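Local atomic coordinates of hemolysin BL lytic component L1 (Bacillus cereus, PDB entry 7NMQ), a protein that probably acts as a lytic component of the multi-part hemolysin BL enterotoxin, an alpha-helical pore-forming toxin related to ClyA. Residues Q177-Q182 with G267-K272; T147-N152 with L281-A286. All blocks are in the same frame, centred on the assembly; numbering follows the deposited sequence. Where two conformers were deposited one is given.

Overall arrangement
Both contacts join helices of the elongated bundle and lie on the same side of the chain's centre, about 14 Å apart between their centres. They share no helix: contact 1 pairs 173-200 with 247-272, contact 2 pairs 107-154 with 275-325. Yet 247-272 and 275-325 are consecutive in the chain, and Leu281 of contact 2 packs against the backbone oxygen of Leu269 and the hydroxyl of Ser270 in contact 1. Contact 1 is mixed, a buried pair of aliphatic tips bordered by the carboxylate of a partly exposed glutamate. The three residues that meet in contact 2 are all buried, one aromatic ring meeting methyl groups and a backbone carbonyl. Neither contact has a hydrogen bond across it.

Contact 1 (Q177-Q182 with G267-K272); sequences QAEIEQ and GELSMK
With CG of Glu179 trans to the backbone N (chi1 -177°) and the rest of the chain extended, its carboxylate reaches Leu269, whose CG lies opposite its own carbonyl carbon (chi1 -72°) and sends both methyls to meet it. The two side chains come from opposite directions. Glu179 OE2 is 3.8 Å from Leu269 CD1, and Glu179 OE1 stands 4.0 Å from Leu269 CD2, so the end of the carboxylate rests on the leucine fork by van der Waals contact alone. Beside the carboxylate, Ile180 slides past Leu269 in the opposite direction. Ile180 was modelled in two conformers; in one of them Ile180 CD1 comes 3.6 Å from Leu269 CD1, so this aliphatic touch between buried residues is less certain. The backbones stay well apart, Ile180 CA and Leu269 CA being 9.0 Å from each other, and between the two segments only side-chain ends touch. Lys272 NZ, 6.3 Å from Glu179 OE2, is too far for a salt bridge and could at most ease the charge at long range; Lys265 makes a long, weak ion pair with that oxygen. Helix 275-325 lies behind the apolar pair through Leu281. This is long-helix packing in an alpha-helical toxin of the ClyA-like family, where the last turns of helix 247-272 touch strand 217-222 of the two-stranded hairpin through Ser270 and Met271.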
loop_
_atom_site.group_PDB
_atom_site.type_symbol
_atom_site.label_atom_id
_atom_site.label_comp_id
_atom_site.label_asym_id
_atom_site.label_seq_id
_atom_site.Cartn_x
_atom_site.Cartn_y
_atom_site.Cartn_z
ATOM N N GLN A 177 -2.603 27.903 -6.445
ATOM C CA GLN A 177 -3.193 26.799 -5.650
ATOM C C GLN A 177 -3.896 25.828 -6.599
ATOM O O GLN A 177 -3.700 24.612 -6.462
ATOM C CB GLN A 177 -4.185 27.327 -4.622
ATOM C CG GLN A 177 -4.892 26.195 -3.908
ATOM C CD GLN A 177 -6.043 26.703 -3.087
ATOM O OE1 GLN A 177 -5.955 27.748 -2.464
ATOM N NE2 GLN A 177 -7.136 25.962 -3.078
ATOM N N ALA A 178 -4.697 26.341 -7.525
ATOM C CA ALA A 178 -5.495 25.482 -8.434
ATOM C C ALA A 178 -4.529 24.691 -9.316
ATOM O O ALA A 178 -4.795 23.505 -9.574
ATOM C CB ALA A 178 -6.424 26.337 -9.240
ATOM N N GLU A 179 -3.418 25.309 -9.729
ATOM C CA GLU A 179 -2.431 24.646 -10.628
ATOM C C GLU A 179 -1.815 23.461 -9.885
ATOM O O GLU A 179 -1.712 22.370 -10.455
ATOM C CB GLU A 179 -1.324 25.591 -11.094
ATOM C CG GLU A 179 -0.344 24.987 -12.073
ATOM C CD GLU A 179 0.695 25.954 -12.617
ATOM O OE1 GLU A 179 0.703 27.125 -12.205
ATOM O OE2 GLU A 179 1.515 25.514 -13.421
ATOM N N ILE A 180 -1.378 23.680 -8.645
ATOM C CA ILE A 180 -0.801 22.567 -7.832
ATOM C C ILE A 180 -1.821 21.436 -7.714
ATOM O O ILE A 180 -1.465 20.295 -7.967
ATOM C CB ILE A 180 -0.358 23.063 -6.452
ATOM C CG1 ILE A 180 0.822 24.025 -6.619
ATOM C CG2 ILE A 180 -0.057 21.898 -5.519
ATOM C CD1 ILE A 180 1.899 23.511 -7.555
ATOM N N GLU A 181 -3.038 21.760 -7.295
ATOM C CA GLU A 181 -4.080 20.727 -7.051
ATOM C C GLU A 181 -4.284 19.911 -8.330
ATOM O O GLU A 181 -4.333 18.669 -8.248
ATOM C CB GLU A 181 -5.396 21.381 -6.623
ATOM C CG GLU A 181 -5.352 21.895 -5.199
ATOM C CD GLU A 181 -6.451 22.866 -4.772
ATOM O OE1 GLU A 181 -7.135 23.437 -5.672
ATOM O OE2 GLU A 181 -6.571 23.135 -3.541
ATOM N N GLN A 182 -4.337 20.567 -9.472
ATOM C CA GLN A 182 -4.490 19.852 -10.760
ATOM C C GLN A 182 -3.273 18.969 -11.044
ATOM O O GLN A 182 -3.453 17.824 -11.482
ATOM C CB GLN A 182 -4.729 20.799 -11.938
ATOM C CG GLN A 182 -5.050 20.055 -13.235
ATOM C CD GLN A 182 -6.243 19.121 -13.136
ATOM O OE1 GLN A 182 -7.393 19.544 -13.088
ATOM N NE2 GLN A 182 -5.990 17.819 -13.104
ATOM N N GLY A 267 8.749 21.403 -8.794
ATOM C CA GLY A 267 10.014 22.009 -8.350
ATOM C C GLY A 267 10.267 23.325 -9.048
ATOM O O GLY A 267 10.757 24.275 -8.379
ATOM N N GLU A 268 9.966 23.422 -10.332
ATOM C CA GLU A 268 10.165 24.655 -11.122
ATOM C C GLU A 268 9.276 25.771 -10.568
ATOM O O GLU A 268 9.732 26.909 -10.410
ATOM C CB GLU A 268 9.838 24.428 -12.592
ATOM C CG GLU A 268 10.854 23.616 -13.365
ATOM C CD GLU A 268 10.603 23.591 -14.869
ATOM O OE1 GLU A 268 9.443 23.917 -15.304
ATOM O OE2 GLU A 268 11.554 23.260 -15.618
ATOM N N LEU A 269 8.022 25.473 -10.249
ATOM C CA LEU A 269 7.109 26.489 -9.679
ATOM C C LEU A 269 7.708 27.015 -8.369
ATOM O O LEU A 269 7.594 28.245 -8.057
ATOM C CB LEU A 269 5.727 25.899 -9.430
ATOM C CG LEU A 269 4.941 25.631 -10.701
ATOM C CD1 LEU A 269 3.683 24.868 -10.375
ATOM C CD2 LEU A 269 4.592 26.946 -11.410
ATOM N N SER A 270 8.210 26.117 -7.533
ATOM C CA SER A 270 8.786 26.483 -6.212
ATOM C C SER A 270 10.046 27.336 -6.400
ATOM O O SER A 270 10.222 28.340 -5.674
ATOM C CB SER A 270 9.091 25.234 -5.434
ATOM O OG SER A 270 7.904 24.644 -4.947
ATOM N N MET A 271 10.932 26.970 -7.333
ATOM C CA MET A 271 12.208 27.720 -7.561
ATOM C C MET A 271 11.918 29.183 -7.883
ATOM O O MET A 271 12.675 30.065 -7.432
ATOM C CB MET A 271 12.962 27.121 -8.749
ATOM C CG MET A 271 13.717 25.941 -8.356
ATOM S SD MET A 271 14.348 25.101 -9.805
ATOM C CE MET A 271 14.890 23.561 -9.060
ATOM N N LYS A 272 10.890 29.422 -8.687
ATOM C CA LYS A 272 10.617 30.783 -9.187
ATOM C C LYS A 272 9.765 31.594 -8.205
ATOM O O LYS A 272 9.708 32.823 -8.371
ATOM C CB LYS A 272 10.032 30.718 -10.595
ATOM C CG LYS A 272 8.538 30.524 -10.722
ATOM C CD LYS A 272 8.129 30.443 -12.170
ATOM C CE LYS A 272 6.703 29.982 -12.359
ATOM N NZ LYS A 272 6.522 29.382 -13.705
#

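Contact 2 (T147-N152 with L281-A286); sequences TDFKNN and LSLTNA
Phe149 reaches across to helix 275-325 and meets Leu283 and Ala286, one helical turn apart. Its CE2 comes within 3.3 Å of the backbone oxygen Leu283 O, which lies at the ring edge and in the ring plane. Phe149 CZ is 3.8 Å from Leu283 CD2, the two side chains crossing at about a right angle, and the same CZ is 3.8 Å from Ala286 CB, whose methyl approaches obliquely. Ring placement follows from chi1 (-173°), which swings Phe149 CG opposite its backbone N and out toward the partner helix. Ala286 carries only a methyl at the point where the backbones are nearest, 8.7 Å between Phe149 CA and Ala286 CA. Farther out, Val37 packs on Leu283, and Gln34 touches Ala286. Gln34 also hydrogen-bonds to Ser282 O; in one of its two conformers Asn285 bonds to Gln34 and to Ala226 O of hairpin strand 225-230. On the other helix, Asn152 is tied to Asn58 of helix 45-103. Dispersion probably supplies most of the hold between these buried groups, and the slightly positive C-H edge of the ring suits the electron-rich carbonyl oxygen, which may add a modest electrostatic component.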
loop_
_atom_site.group_PDB
_atom_site.type_symbol
_atom_site.label_atom_id
_atom_site.label_comp_id
_atom_site.label_asym_id
_atom_site.label_seq_id
_atom_site.Cartn_x
_atom_site.Cartn_y
_atom_site.Cartn_z
ATOM N N THR A 147 -8.084 16.847 8.005
ATOM C CA THR A 147 -9.157 17.848 8.053
ATOM C C THR A 147 -8.672 19.080 8.847
ATOM O O THR A 147 -9.016 20.186 8.475
ATOM C CB THR A 147 -10.462 17.311 8.602
ATOM O OG1 THR A 147 -10.237 16.730 9.870
ATOM C CG2 THR A 147 -10.983 16.212 7.712
ATOM N N ASP A 148 -7.926 18.878 9.925
ATOM C CA ASP A 148 -7.360 19.995 10.728
ATOM C C ASP A 148 -6.482 20.860 9.822
ATOM O O ASP A 148 -6.626 22.106 9.795
ATOM C CB ASP A 148 -6.426 19.490 11.818
ATOM C CG ASP A 148 -7.095 18.852 13.015
ATOM O OD1 ASP A 148 -8.286 19.122 13.217
ATOM O OD2 ASP A 148 -6.375 18.190 13.789
ATOM N N PHE A 149 -5.605 20.215 9.075
ATOM C CA PHE A 149 -4.676 20.900 8.167
ATOM C C PHE A 149 -5.448 21.613 7.071
ATOM O O PHE A 149 -5.229 22.832 6.839
ATOM C CB PHE A 149 -3.668 19.900 7.639
ATOM C CG PHE A 149 -2.570 20.516 6.821
ATOM C CD1 PHE A 149 -1.490 21.085 7.447
ATOM C CD2 PHE A 149 -2.653 20.572 5.451
ATOM C CE1 PHE A 149 -0.459 21.637 6.698
ATOM C CE2 PHE A 149 -1.642 21.135 4.712
ATOM C CZ PHE A 149 -0.527 21.618 5.339
ATOM N N LYS A 150 -6.388 20.933 6.407
ATOM C CA LYS A 150 -7.177 21.545 5.333
ATOM C C LYS A 150 -7.870 22.776 5.894
ATOM O O LYS A 150 -7.906 23.801 5.218
ATOM C CB LYS A 150 -8.223 20.559 4.803
ATOM C CG LYS A 150 -9.188 21.134 3.784
ATOM C CD LYS A 150 -10.028 20.048 3.079
ATOM C CE LYS A 150 -11.251 20.622 2.409
ATOM N NZ LYS A 150 -10.855 21.507 1.282
ATOM N N ASN A 151 -8.474 22.699 7.071
ATOM C CA ASN A 151 -9.202 23.860 7.643
ATOM C C ASN A 151 -8.222 25.009 7.929
ATOM O O ASN A 151 -8.577 26.165 7.652
ATOM C CB ASN A 151 -9.999 23.424 8.861
ATOM C CG ASN A 151 -10.802 24.575 9.409
ATOM O OD1 ASN A 151 -11.626 25.115 8.708
ATOM N ND2 ASN A 151 -10.453 25.016 10.601
ATOM N N ASN A 152 -7.029 24.740 8.403
ATOM C CA ASN A 152 -6.088 25.827 8.751
ATOM C C ASN A 152 -5.549 26.406 7.455
ATOM O O ASN A 152 -5.306 27.639 7.402
ATOM C CB ASN A 152 -4.976 25.327 9.648
ATOM C CG ASN A 152 -5.391 25.074 11.073
ATOM O OD1 ASN A 152 -4.970 24.099 11.711
ATOM N ND2 ASN A 152 -6.166 25.973 11.611
ATOM N N LEU A 281 2.473 26.813 -2.280
ATOM C CA LEU A 281 2.848 25.564 -2.953
ATOM C C LEU A 281 3.004 24.468 -1.919
ATOM O O LEU A 281 2.495 23.330 -2.119
ATOM C CB LEU A 281 4.134 25.780 -3.739
ATOM C CG LEU A 281 3.932 26.538 -5.033
ATOM C CD1 LEU A 281 5.231 27.015 -5.606
ATOM C CD2 LEU A 281 3.180 25.762 -6.056
ATOM N N SER A 282 3.786 24.712 -0.886
ATOM C CA SER A 282 4.131 23.621 0.043
ATOM C C SER A 282 2.876 23.207 0.815
ATOM O O SER A 282 2.701 22.000 1.024
ATOM C CB SER A 282 5.282 23.995 0.933
ATOM O OG SER A 282 4.944 25.037 1.801
ATOM N N LEU A 283 2.084 24.157 1.268
ATOM C CA LEU A 283 0.884 23.806 2.030
ATOM C C LEU A 283 -0.111 23.079 1.144
ATOM O O LEU A 283 -0.779 22.134 1.658
ATOM C CB LEU A 283 0.252 25.055 2.623
ATOM C CG LEU A 283 1.144 25.729 3.659
ATOM C CD1 LEU A 283 0.470 27.006 4.062
ATOM C CD2 LEU A 283 1.415 24.843 4.876
ATOM N N THR A 284 -0.254 23.486 -0.094
ATOM C CA THR A 284 -1.242 22.842 -0.989
ATOM C C THR A 284 -0.786 21.412 -1.290
ATOM O O THR A 284 -1.565 20.470 -1.288
ATOM C CB THR A 284 -1.471 23.656 -2.258
ATOM O OG1 THR A 284 -1.881 24.972 -1.881
ATOM C CG2 THR A 284 -2.542 23.032 -3.118
ATOM N N ASN A 285 0.495 21.248 -1.549
ATOM C CA ASN A 285 1.118 19.927 -1.781
ATOM C C ASN A 285 0.833 19.025 -0.578
ATOM O O ASN A 285 0.401 17.880 -0.788
ATOM C CB ASN A 285 2.618 20.105 -2.021
ATOM C CG ASN A 285 3.338 18.814 -2.305
ATOM O OD1 ASN A 285 3.066 18.211 -3.324
ATOM N ND2 ASN A 285 4.316 18.477 -1.472
ATOM N N ALA A 286 1.107 19.513 0.625
ATOM C CA ALA A 286 0.890 18.716 1.846
ATOM C C ALA A 286 -0.596 18.377 1.974
ATOM O O ALA A 286 -0.911 17.260 2.396
ATOM C CB ALA A 286 1.455 19.398 3.046
#